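Local coordinates for protein peroxide stress regulator PerR, FUR family (Streptococcus pyogenes, PDB 4LMY) that probably acts as a metal-dependent transcriptional regulator of the FUR family that senses peroxide stress and controls genes through DNA binding, at residues H4-N15 with F94-V102; N15-I25 with K71-V79. All coordinates share one frame; numbering follows the deposited sequence.

Interaction 1: H4-N15 with F94-V102; sequences HSHQQALDAYEN and FMGHQHVNV. With ZN (zinc ion), chain E.
Leu10 and His99 face each other as an isolated antiparallel hydrogen-bonded pair with CA atoms 5.0 Å apart, the amide of His99 giving the straighter of the two bonds (177°) to Leu10 O and Leu10 N donating back to His99 O. This bridge lays the N-terminal arm along the start of strand 98-104, at the metal site that FUR-family regulators build between the DNA-binding and dimerisation domains. Zinc is bound there by NE2 of His4, His6, His97 and His99, with Asn15 and His19, both on helix 12-22, completing six ligand residues. The zinc-nitrogen distance is 2.1 Å for His99 NE2.

The four imidazoles converge without parallel stacking. His99 turns an edge toward the face of His4 in an offset edge-to-face pair, its own face in turn receiving the edge of His6, whose CD2 lies 3.1 Å from His99 NE2; those last two planes are 87° apart. With its CG between backbone N and carbonyl carbon (chi1 65°), His97 swings its ring back to the arm although its CB points away. Asn15 lies across that ring, the atom modelled as OD1 over one face and 3.1 Å from His97 NE2. ND2 of Asn15 is modelled 2.2 Å from the zinc, although an amide oxygen is the usual donor, so the assignment of the two amide atoms deserves caution.

Beyond the metal, Asp11 caps helix 12-22 through OD2, which accepts from Glu14 N nearly along its C-O axis, and Ala12 CB packs against Phe94 CE2. The ring of His99 is also fixed at its other nitrogen: ND1 donates to a water 2.8 Å away, lying in the ring plane, and the same water donates to His4 O at 2.9 Å.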
loop_
_atom_site.group_PDB
_atom_site.type_symbol
_atom_site.label_atom_id
_atom_site.label_comp_id
_atom_site.label_asym_id
_atom_site.label_seq_id
_atom_site.Cartn_x
_atom_site.Cartn_y
_atom_site.Cartn_z
ATOM N N HIS B 4 -8.799 12.384 -8.279
ATOM C CA HIS B 4 -10.180 12.375 -8.750
ATOM C C HIS B 4 -10.927 11.204 -8.123
ATOM O O HIS B 4 -10.338 10.397 -7.404
ATOM C CB HIS B 4 -10.206 12.234 -10.272
ATOM C CG HIS B 4 -9.681 10.920 -10.763
ATOM N ND1 HIS B 4 -8.343 10.692 -10.996
ATOM C CD2 HIS B 4 -10.317 9.761 -11.064
ATOM C CE1 HIS B 4 -8.175 9.451 -11.420
ATOM N NE2 HIS B 4 -9.358 8.867 -11.472
ATOM N N SER B 5 -12.222 11.106 -8.410
ATOM C CA SER B 5 -13.039 10.006 -7.909
ATOM C C SER B 5 -14.066 9.548 -8.939
ATOM O O SER B 5 -14.552 10.344 -9.740
ATOM C CB SER B 5 -13.754 10.410 -6.618
ATOM O OG SER B 5 -14.742 9.456 -6.267
ATOM N N HIS B 6 -14.391 8.260 -8.913
ATOM C CA HIS B 6 -15.454 7.724 -9.755
ATOM C C HIS B 6 -16.640 7.345 -8.881
ATOM O O HIS B 6 -17.564 6.660 -9.326
ATOM C CB HIS B 6 -14.969 6.504 -10.538
ATOM C CG HIS B 6 -13.674 6.721 -11.254
ATOM N ND1 HIS B 6 -13.600 7.276 -12.513
ATOM C CD2 HIS B 6 -12.399 6.451 -10.887
ATOM C CE1 HIS B 6 -12.335 7.343 -12.890
ATOM N NE2 HIS B 6 -11.585 6.846 -11.921
ATOM N N GLN B 7 -16.591 7.794 -7.629
ATOM C CA GLN B 7 -17.647 7.563 -6.647
ATOM C C GLN B 7 -17.886 6.083 -6.342
ATOM O O GLN B 7 -18.986 5.691 -5.954
ATOM C CB GLN B 7 -18.950 8.264 -7.056
ATOM C CG GLN B 7 -18.891 9.788 -6.977
ATOM C CD GLN B 7 -18.056 10.403 -8.084
ATOM O OE1 GLN B 7 -18.251 10.105 -9.261
ATOM N NE2 GLN B 7 -17.113 11.260 -7.710
ATOM N N GLN B 8 -16.843 5.274 -6.508
ATOM C CA GLN B 8 -16.875 3.870 -6.104
ATOM C C GLN B 8 -15.467 3.293 -6.120
ATOM O O GLN B 8 -14.566 3.845 -6.752
ATOM C CB GLN B 8 -17.789 3.042 -7.014
ATOM C CG GLN B 8 -17.188 2.692 -8.364
ATOM C CD GLN B 8 -18.124 1.856 -9.221
ATOM O OE1 GLN B 8 -18.408 2.204 -10.367
ATOM N NE2 GLN B 8 -18.606 0.748 -8.668
ATOM N N ALA B 9 -15.277 2.184 -5.415
ATOM C CA ALA B 9 -13.988 1.508 -5.401
ATOM C C ALA B 9 -13.771 0.785 -6.722
ATOM O O ALA B 9 -14.691 0.167 -7.257
ATOM C CB ALA B 9 -13.916 0.531 -4.245
ATOM N N LEU B 10 -12.551 0.877 -7.241
ATOM C CA LEU B 10 -12.175 0.221 -8.487
ATOM C C LEU B 10 -10.731 -0.247 -8.376
ATOM O O LEU B 10 -9.858 0.534 -8.003
ATOM C CB LEU B 10 -12.288 1.201 -9.657
ATOM C CG LEU B 10 -13.634 1.868 -9.957
ATOM C CD1 LEU B 10 -13.451 3.005 -10.957
ATOM C CD2 LEU B 10 -14.641 0.852 -10.473
ATOM N N ASP B 11 -10.461 -1.508 -8.695
ATOM C CA ASP B 11 -9.068 -1.947 -8.747
ATOM C C ASP B 11 -8.393 -1.379 -9.993
ATOM O O ASP B 11 -9.021 -0.636 -10.750
ATOM C CB ASP B 11 -8.922 -3.475 -8.653
ATOM C CG ASP B 11 -9.609 -4.219 -9.788
ATOM O OD1 ASP B 11 -9.777 -5.451 -9.651
ATOM O OD2 ASP B 11 -9.983 -3.600 -10.805
ATOM N N ALA B 12 -7.125 -1.721 -10.204
ATOM C CA ALA B 12 -6.379 -1.185 -11.342
ATOM C C ALA B 12 -7.062 -1.489 -12.673
ATOM O O ALA B 12 -7.212 -0.604 -13.512
ATOM C CB ALA B 12 -4.949 -1.708 -11.342
ATOM N N TYR B 13 -7.487 -2.738 -12.847
ATOM C CA TYR B 13 -8.136 -3.181 -14.079
ATOM C C TYR B 13 -9.445 -2.447 -14.335
ATOM O O TYR B 13 -9.636 -1.852 -15.400
ATOM C CB TYR B 13 -8.362 -4.697 -14.041
ATOM C CG TYR B 13 -9.140 -5.251 -15.216
ATOM C CD1 TYR B 13 -10.507 -5.473 -15.122
ATOM C CD2 TYR B 13 -8.508 -5.566 -16.411
ATOM C CE1 TYR B 13 -11.227 -5.982 -16.186
ATOM C CE2 TYR B 13 -9.219 -6.079 -17.483
ATOM C CZ TYR B 13 -10.577 -6.285 -17.364
ATOM O OH TYR B 13 -11.291 -6.793 -18.426
ATOM N N GLU B 14 -10.340 -2.480 -13.353
ATOM C CA GLU B 14 -11.633 -1.821 -13.483
ATOM C C GLU B 14 -11.492 -0.308 -13.628
ATOM O O GLU B 14 -12.335 0.343 -14.246
ATOM C CB GLU B 14 -12.551 -2.168 -12.305
ATOM C CG GLU B 14 -12.954 -3.636 -12.235
ATOM C CD GLU B 14 -13.783 -4.088 -13.429
ATOM O OE1 GLU B 14 -14.355 -3.230 -14.134
ATOM O OE2 GLU B 14 -13.868 -5.313 -13.657
ATOM N N ASN B 15 -10.431 0.253 -13.054
ATOM C CA ASN B 15 -10.183 1.683 -13.202
ATOM C C ASN B 15 -9.867 2.059 -14.641
ATOM O O ASN B 15 -10.398 3.038 -15.161
ATOM C CB ASN B 15 -9.059 2.158 -12.283
ATOM C CG ASN B 15 -8.714 3.615 -12.505
ATOM O OD1 ASN B 15 -7.705 3.940 -13.129
ATOM N ND2 ASN B 15 -9.565 4.503 -12.009
ATOM N N PHE B 94 3.131 -1.022 -16.539
ATOM C CA PHE B 94 1.845 -0.551 -16.047
ATOM C C PHE B 94 2.032 0.118 -14.688
ATOM O O PHE B 94 2.639 -0.460 -13.788
ATOM C CB PHE B 94 0.854 -1.712 -15.934
ATOM C CG PHE B 94 -0.555 -1.278 -15.643
ATOM C CD1 PHE B 94 -1.451 -1.050 -16.674
ATOM C CD2 PHE B 94 -0.981 -1.088 -14.338
ATOM C CE1 PHE B 94 -2.745 -0.646 -16.410
ATOM C CE2 PHE B 94 -2.272 -0.683 -14.069
ATOM C CZ PHE B 94 -3.156 -0.464 -15.106
ATOM N N MET B 95 1.516 1.335 -14.544
ATOM C CA MET B 95 1.593 2.042 -13.266
ATOM C C MET B 95 0.271 2.725 -12.905
ATOM O O MET B 95 0.208 3.535 -11.979
ATOM C CB MET B 95 2.772 3.030 -13.250
ATOM C CG MET B 95 2.489 4.439 -13.772
ATOM S SD MET B 95 1.803 4.509 -15.434
ATOM C CE MET B 95 2.795 5.818 -16.150
ATOM N N GLY B 96 -0.786 2.366 -13.631
ATOM C CA GLY B 96 -2.107 2.931 -13.414
ATOM C C GLY B 96 -2.605 2.825 -11.983
ATOM O O GLY B 96 -2.309 1.865 -11.274
ATOM N N HIS B 97 -3.375 3.822 -11.569
ATOM C CA HIS B 97 -3.869 3.916 -10.202
ATOM C C HIS B 97 -5.123 3.078 -9.971
ATOM O O HIS B 97 -5.658 2.454 -10.887
ATOM C CB HIS B 97 -4.203 5.371 -9.894
ATOM C CG HIS B 97 -5.338 5.905 -10.711
ATOM N ND1 HIS B 97 -5.163 6.414 -11.981
ATOM C CD2 HIS B 97 -6.661 5.990 -10.448
ATOM C CE1 HIS B 97 -6.333 6.798 -12.460
ATOM N NE2 HIS B 97 -7.260 6.552 -11.553
ATOM N N GLN B 98 -5.596 3.083 -8.731
ATOM C CA GLN B 98 -6.866 2.461 -8.396
ATOM C C GLN B 98 -7.593 3.356 -7.401
ATOM O O GLN B 98 -7.069 4.392 -6.986
ATOM C CB GLN B 98 -6.650 1.074 -7.789
ATOM C CG GLN B 98 -6.019 1.115 -6.415
ATOM C CD GLN B 98 -6.047 -0.225 -5.715
ATOM O OE1 GLN B 98 -5.328 -0.435 -4.746
ATOM N NE2 GLN B 98 -6.888 -1.134 -6.191
ATOM N N HIS B 99 -8.790 2.949 -7.007
ATOM C CA HIS B 99 -9.554 3.712 -6.031
ATOM C C HIS B 99 -10.028 2.811 -4.904
ATOM O O HIS B 99 -10.649 1.777 -5.141
ATOM C CB HIS B 99 -10.724 4.424 -6.705
ATOM C CG HIS B 99 -10.298 5.357 -7.793
ATOM N ND1 HIS B 99 -10.146 6.711 -7.596
ATOM C CD2 HIS B 99 -9.953 5.121 -9.082
ATOM C CE1 HIS B 99 -9.744 7.275 -8.722
ATOM N NE2 HIS B 99 -9.616 6.331 -9.637
ATOM N N VAL B 100 -9.721 3.224 -3.678
ATOM C CA VAL B 100 -9.933 2.408 -2.491
ATOM C C VAL B 100 -10.914 3.087 -1.541
ATOM O O VAL B 100 -10.858 4.298 -1.341
ATOM C CB VAL B 100 -8.593 2.181 -1.751
ATOM C CG1 VAL B 100 -8.781 1.321 -0.501
ATOM C CG2 VAL B 100 -7.568 1.562 -2.692
ATOM N N ASN B 101 -11.815 2.306 -0.955
ATOM C CA ASN B 101 -12.753 2.847 0.023
ATOM C C ASN B 101 -12.141 3.022 1.407
ATOM O O ASN B 101 -11.292 2.236 1.827
ATOM C CB ASN B 101 -13.985 1.953 0.142
ATOM C CG ASN B 101 -14.946 2.132 -1.010
ATOM O OD1 ASN B 101 -14.970 3.179 -1.657
ATOM N ND2 ASN B 101 -15.760 1.116 -1.263
ATOM N N VAL B 102 -12.573 4.060 2.109
ATOM C CA VAL B 102 -12.312 4.158 3.537
ATOM C C VAL B 102 -13.662 4.201 4.248
ATOM O O VAL B 102 -14.524 5.020 3.921
ATOM C CB VAL B 102 -11.406 5.365 3.906
ATOM C CG1 VAL B 102 -12.012 6.682 3.447
ATOM C CG2 VAL B 102 -11.134 5.384 5.402
HETATM ZN ZN ZN E . -9.444 6.689 -11.744
HETATM O O HOH W 1 -10.808 8.342 -5.409
HETATM O O HOH W 2 -17.528 1.032 -3.841
#

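Interaction 2: N15-I25 with K71-V79; sequences NVLEHLREKHI and KVLVDEGFV. With ZN (zinc ion), chain E.
Phe78 and His19 both carry CG beside the backbone N and anti to the carbonyl carbon (chi1 -60° and -80°), which sends the phenyl ring from its loop to the imidazole on helix 12-22. There the edge of Phe78 meets the face of His19 in an edge-to-face pair with planes 80° apart, and Phe78 CZ stands 3.4 Å from His19 CG. Since His19 NE2 is bonded to the zinc at 2.2 Å, Phe78 acts as a second-shell residue that backs a metal ligand. It also reaches Asn15, whose atom modelled as OD1 lies 3.4 Å from Phe78 CE1.

One phenyl face takes a CH-pi contact from Val16 CG2, 4.1 Å from the ring centroid; the backbone carbonyl of Glu76 lies over the opposite face. Farther along, Leu20 CD2 packs on Val72 CG1, which Ile25 CD1 meets tip to tip at 4.1 Å. Lys23, a bent chain, closes the edge with a salt bridge: its NZ approaches the syn side of Glu76 OE2 at 3.2 Å.

Gly77, with positive phi, ends helix 63-75 in a Schellman motif and leads the chain to Phe78. Such a turn from a helix into strand 79-82, paired with strand 91-94, belongs to the winged-helix DNA-binding domain of FUR proteins, in which helix 12-22 is the N-terminal helix, packed on helix 63-75 and its turn.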
loop_
_atom_site.group_PDB
_atom_site.type_symbol
_atom_site.label_atom_id
_atom_site.label_comp_id
_atom_site.label_asym_id
_atom_site.label_seq_id
_atom_site.Cartn_x
_atom_site.Cartn_y
_atom_site.Cartn_z
ATOM N N ASN B 15 -10.431 0.253 -13.054
ATOM C CA ASN B 15 -10.183 1.683 -13.202
ATOM C C ASN B 15 -9.867 2.059 -14.641
ATOM O O ASN B 15 -10.398 3.038 -15.161
ATOM C CB ASN B 15 -9.059 2.158 -12.283
ATOM C CG ASN B 15 -8.714 3.615 -12.505
ATOM O OD1 ASN B 15 -7.705 3.940 -13.129
ATOM N ND2 ASN B 15 -9.565 4.503 -12.009
ATOM N N VAL B 16 -8.997 1.279 -15.278
ATOM C CA VAL B 16 -8.638 1.530 -16.671
ATOM C C VAL B 16 -9.884 1.526 -17.549
ATOM O O VAL B 16 -10.096 2.439 -18.349
ATOM C CB VAL B 16 -7.635 0.492 -17.201
ATOM C CG1 VAL B 16 -7.388 0.708 -18.686
ATOM C CG2 VAL B 16 -6.337 0.580 -16.431
ATOM N N LEU B 17 -10.717 0.503 -17.376
ATOM C CA LEU B 17 -11.932 0.361 -18.166
ATOM C C LEU B 17 -12.877 1.537 -17.948
ATOM O O LEU B 17 -13.469 2.047 -18.898
ATOM C CB LEU B 17 -12.642 -0.956 -17.844
ATOM C CG LEU B 17 -11.876 -2.239 -18.174
ATOM C CD1 LEU B 17 -12.806 -3.449 -18.121
ATOM C CD2 LEU B 17 -11.199 -2.129 -19.532
ATOM N N GLU B 18 -13.010 1.971 -16.698
ATOM C CA GLU B 18 -13.864 3.113 -16.381
ATOM C C GLU B 18 -13.383 4.386 -17.074
ATOM O O GLU B 18 -14.178 5.111 -17.670
ATOM C CB GLU B 18 -13.952 3.327 -14.866
ATOM C CG GLU B 18 -14.778 4.539 -14.450
ATOM C CD GLU B 18 -16.254 4.408 -14.801
ATOM O OE1 GLU B 18 -16.946 5.448 -14.851
ATOM O OE2 GLU B 18 -16.726 3.271 -15.017
ATOM N N HIS B 19 -12.081 4.643 -17.002
ATOM C CA HIS B 19 -11.485 5.799 -17.666
ATOM C C HIS B 19 -11.683 5.735 -19.179
ATOM O O HIS B 19 -12.008 6.739 -19.814
ATOM C CB HIS B 19 -9.992 5.901 -17.346
ATOM C CG HIS B 19 -9.696 6.502 -16.006
ATOM N ND1 HIS B 19 -9.256 7.801 -15.855
ATOM C CD2 HIS B 19 -9.770 5.984 -14.758
ATOM C CE1 HIS B 19 -9.075 8.056 -14.572
ATOM N NE2 HIS B 19 -9.378 6.970 -13.884
ATOM N N LEU B 20 -11.482 4.551 -19.751
ATOM C CA LEU B 20 -11.640 4.368 -21.194
ATOM C C LEU B 20 -13.093 4.540 -21.639
ATOM O O LEU B 20 -13.355 5.139 -22.683
ATOM C CB LEU B 20 -11.102 3.005 -21.639
ATOM C CG LEU B 20 -9.589 2.798 -21.529
ATOM C CD1 LEU B 20 -9.179 1.484 -22.180
ATOM C CD2 LEU B 20 -8.828 3.967 -22.131
ATOM N N ARG B 21 -14.029 4.013 -20.852
ATOM C CA ARG B 21 -15.452 4.191 -21.130
ATOM C C ARG B 21 -15.819 5.668 -21.103
ATOM O O ARG B 21 -16.563 6.148 -21.960
ATOM C CB ARG B 21 -16.314 3.446 -20.110
ATOM C CG ARG B 21 -16.354 1.941 -20.272
ATOM C CD ARG B 21 -17.420 1.335 -19.369
ATOM N NE ARG B 21 -17.127 -0.053 -19.031
ATOM C CZ ARG B 21 -16.647 -0.451 -17.858
ATOM N NH1 ARG B 21 -16.412 0.433 -16.895
ATOM N NH2 ARG B 21 -16.408 -1.737 -17.644
ATOM N N GLU B 22 -15.293 6.378 -20.109
ATOM C CA GLU B 22 -15.525 7.813 -19.973
ATOM C C GLU B 22 -15.115 8.564 -21.236
ATOM O O GLU B 22 -15.726 9.570 -21.595
ATOM C CB GLU B 22 -14.764 8.370 -18.765
ATOM C CG GLU B 22 -15.405 8.061 -17.422
ATOM C CD GLU B 22 -14.544 8.497 -16.249
ATOM O OE1 GLU B 22 -13.363 8.844 -16.469
ATOM O OE2 GLU B 22 -15.049 8.492 -15.106
ATOM N N LYS B 23 -14.089 8.059 -21.913
ATOM C CA LYS B 23 -13.576 8.691 -23.124
ATOM C C LYS B 23 -14.173 8.083 -24.392
ATOM O O LYS B 23 -13.751 8.416 -25.501
ATOM C CB LYS B 23 -12.053 8.582 -23.175
ATOM C CG LYS B 23 -11.347 9.070 -21.924
ATOM C CD LYS B 23 -11.632 10.536 -21.657
ATOM C CE LYS B 23 -10.365 11.263 -21.241
ATOM N NZ LYS B 23 -9.352 11.244 -22.333
ATOM N N HIS B 24 -15.147 7.192 -24.217
ATOM C CA HIS B 24 -15.805 6.506 -25.332
ATOM C C HIS B 24 -14.833 5.711 -26.200
ATOM O O HIS B 24 -14.957 5.686 -27.424
ATOM C CB HIS B 24 -16.598 7.489 -26.199
ATOM C CG HIS B 24 -17.584 8.313 -25.432
ATOM N ND1 HIS B 24 -17.334 9.615 -25.057
ATOM C CD2 HIS B 24 -18.823 8.019 -24.967
ATOM C CE1 HIS B 24 -18.376 10.089 -24.396
ATOM N NE2 HIS B 24 -19.291 9.141 -24.328
ATOM N N ILE B 25 -13.865 5.064 -25.562
ATOM C CA ILE B 25 -12.932 4.201 -26.273
ATOM C C ILE B 25 -13.423 2.759 -26.197
ATOM O O ILE B 25 -13.670 2.241 -25.108
ATOM C CB ILE B 25 -11.516 4.309 -25.686
ATOM C CG1 ILE B 25 -11.014 5.752 -25.784
ATOM C CG2 ILE B 25 -10.567 3.354 -26.395
ATOM C CD1 ILE B 25 -9.686 5.985 -25.108
ATOM N N LYS B 71 -0.432 2.448 -27.389
ATOM C CA LYS B 71 -0.589 3.869 -27.688
ATOM C C LYS B 71 -1.721 4.485 -26.872
ATOM O O LYS B 71 -1.573 5.569 -26.308
ATOM C CB LYS B 71 -0.844 4.069 -29.183
ATOM C CG LYS B 71 -1.308 5.464 -29.564
ATOM C CD LYS B 71 -0.297 6.162 -30.456
ATOM C CE LYS B 71 -0.992 6.956 -31.550
ATOM N NZ LYS B 71 -2.005 7.899 -31.001
ATOM N N VAL B 72 -2.848 3.784 -26.809
ATOM C CA VAL B 72 -3.988 4.234 -26.018
ATOM C C VAL B 72 -3.635 4.288 -24.534
ATOM O O VAL B 72 -3.877 5.292 -23.865
ATOM C CB VAL B 72 -5.215 3.321 -26.226
ATOM C CG1 VAL B 72 -6.290 3.623 -25.192
ATOM C CG2 VAL B 72 -5.762 3.477 -27.641
ATOM N N LEU B 73 -3.047 3.209 -24.027
ATOM C CA LEU B 73 -2.699 3.122 -22.610
ATOM C C LEU B 73 -1.644 4.145 -22.186
ATOM O O LEU B 73 -1.728 4.715 -21.098
ATOM C CB LEU B 73 -2.243 1.705 -22.256
ATOM C CG LEU B 73 -3.326 0.630 -22.398
ATOM C CD1 LEU B 73 -2.819 -0.715 -21.900
ATOM C CD2 LEU B 73 -4.601 1.034 -21.669
ATOM N N VAL B 74 -0.653 4.370 -23.044
ATOM C CA VAL B 74 0.393 5.348 -22.757
ATOM C C VAL B 74 -0.180 6.763 -22.729
ATOM O O VAL B 74 0.111 7.541 -21.820
ATOM C CB VAL B 74 1.554 5.263 -23.776
ATOM C CG1 VAL B 74 2.417 6.514 -23.721
ATOM C CG2 VAL B 74 2.396 4.024 -23.518
ATOM N N ASP B 75 -1.008 7.083 -23.719
ATOM C CA ASP B 75 -1.616 8.406 -23.807
ATOM C C ASP B 75 -2.606 8.668 -22.674
ATOM O O ASP B 75 -2.649 9.766 -22.123
ATOM C CB ASP B 75 -2.300 8.602 -25.162
ATOM C CG ASP B 75 -1.317 8.617 -26.316
ATOM O OD1 ASP B 75 -0.097 8.672 -26.057
ATOM O OD2 ASP B 75 -1.763 8.577 -27.481
ATOM N N GLU B 76 -3.399 7.657 -22.327
ATOM C CA GLU B 76 -4.387 7.803 -21.260
ATOM C C GLU B 76 -3.748 7.739 -19.871
ATOM O O GLU B 76 -4.426 7.912 -18.859
ATOM C CB GLU B 76 -5.506 6.764 -21.397
ATOM C CG GLU B 76 -6.317 6.885 -22.684
ATOM C CD GLU B 76 -6.994 8.237 -22.836
ATOM O OE1 GLU B 76 -7.142 8.699 -23.988
ATOM O OE2 GLU B 76 -7.385 8.832 -21.811
ATOM N N GLY B 77 -2.444 7.479 -19.833
ATOM C CA GLY B 77 -1.669 7.599 -18.609
ATOM C C GLY B 77 -1.643 6.389 -17.695
ATOM O O GLY B 77 -1.532 6.534 -16.477
ATOM N N PHE B 78 -1.729 5.195 -18.272
ATOM C CA PHE B 78 -1.724 3.975 -17.471
ATOM C C PHE B 78 -0.468 3.133 -17.687
ATOM O O PHE B 78 -0.197 2.203 -16.928
ATOM C CB PHE B 78 -2.981 3.147 -17.747
ATOM C CG PHE B 78 -4.259 3.864 -17.422
ATOM C CD1 PHE B 78 -4.590 4.148 -16.108
ATOM C CD2 PHE B 78 -5.128 4.254 -18.427
ATOM C CE1 PHE B 78 -5.762 4.807 -15.801
ATOM C CE2 PHE B 78 -6.304 4.915 -18.126
ATOM C CZ PHE B 78 -6.620 5.191 -16.810
ATOM N N VAL B 79 0.293 3.464 -18.725
ATOM C CA VAL B 79 1.527 2.750 -19.039
ATOM C C VAL B 79 2.629 3.738 -19.423
ATOM O O VAL B 79 2.379 4.706 -20.139
ATOM C CB VAL B 79 1.311 1.721 -20.180
ATOM C CG1 VAL B 79 2.641 1.234 -20.743
ATOM C CG2 VAL B 79 0.474 0.544 -19.692
HETATM ZN ZN ZN E . -9.444 6.689 -11.744
#

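How the interactions relate
Interaction 1 ends on the first turn of helix 12-22, where interaction 2 takes over; they share Asn15 and have centres about 13 Å apart. The zinc is common to both: 4-15 with 94-102 brings most of its ligands, whereas 15-25 with 71-79 adds His19 and the ring behind it, so that His4 NE2 and His19 NE2 end 3.1 Å apart. Two probable hydrogen bonds tie them further, Met95 N to Phe78 O at 3.1 Å and His6 ND1 to Glu22 OE2 at 3.2 Å. The shared zinc and Phe78 could thus link metal binding to the end of helix 63-75, consistent with metal-controlled DNA binding. The second zinc, on four cysteines, is separate, about 13 Å from the Asn101 side chain.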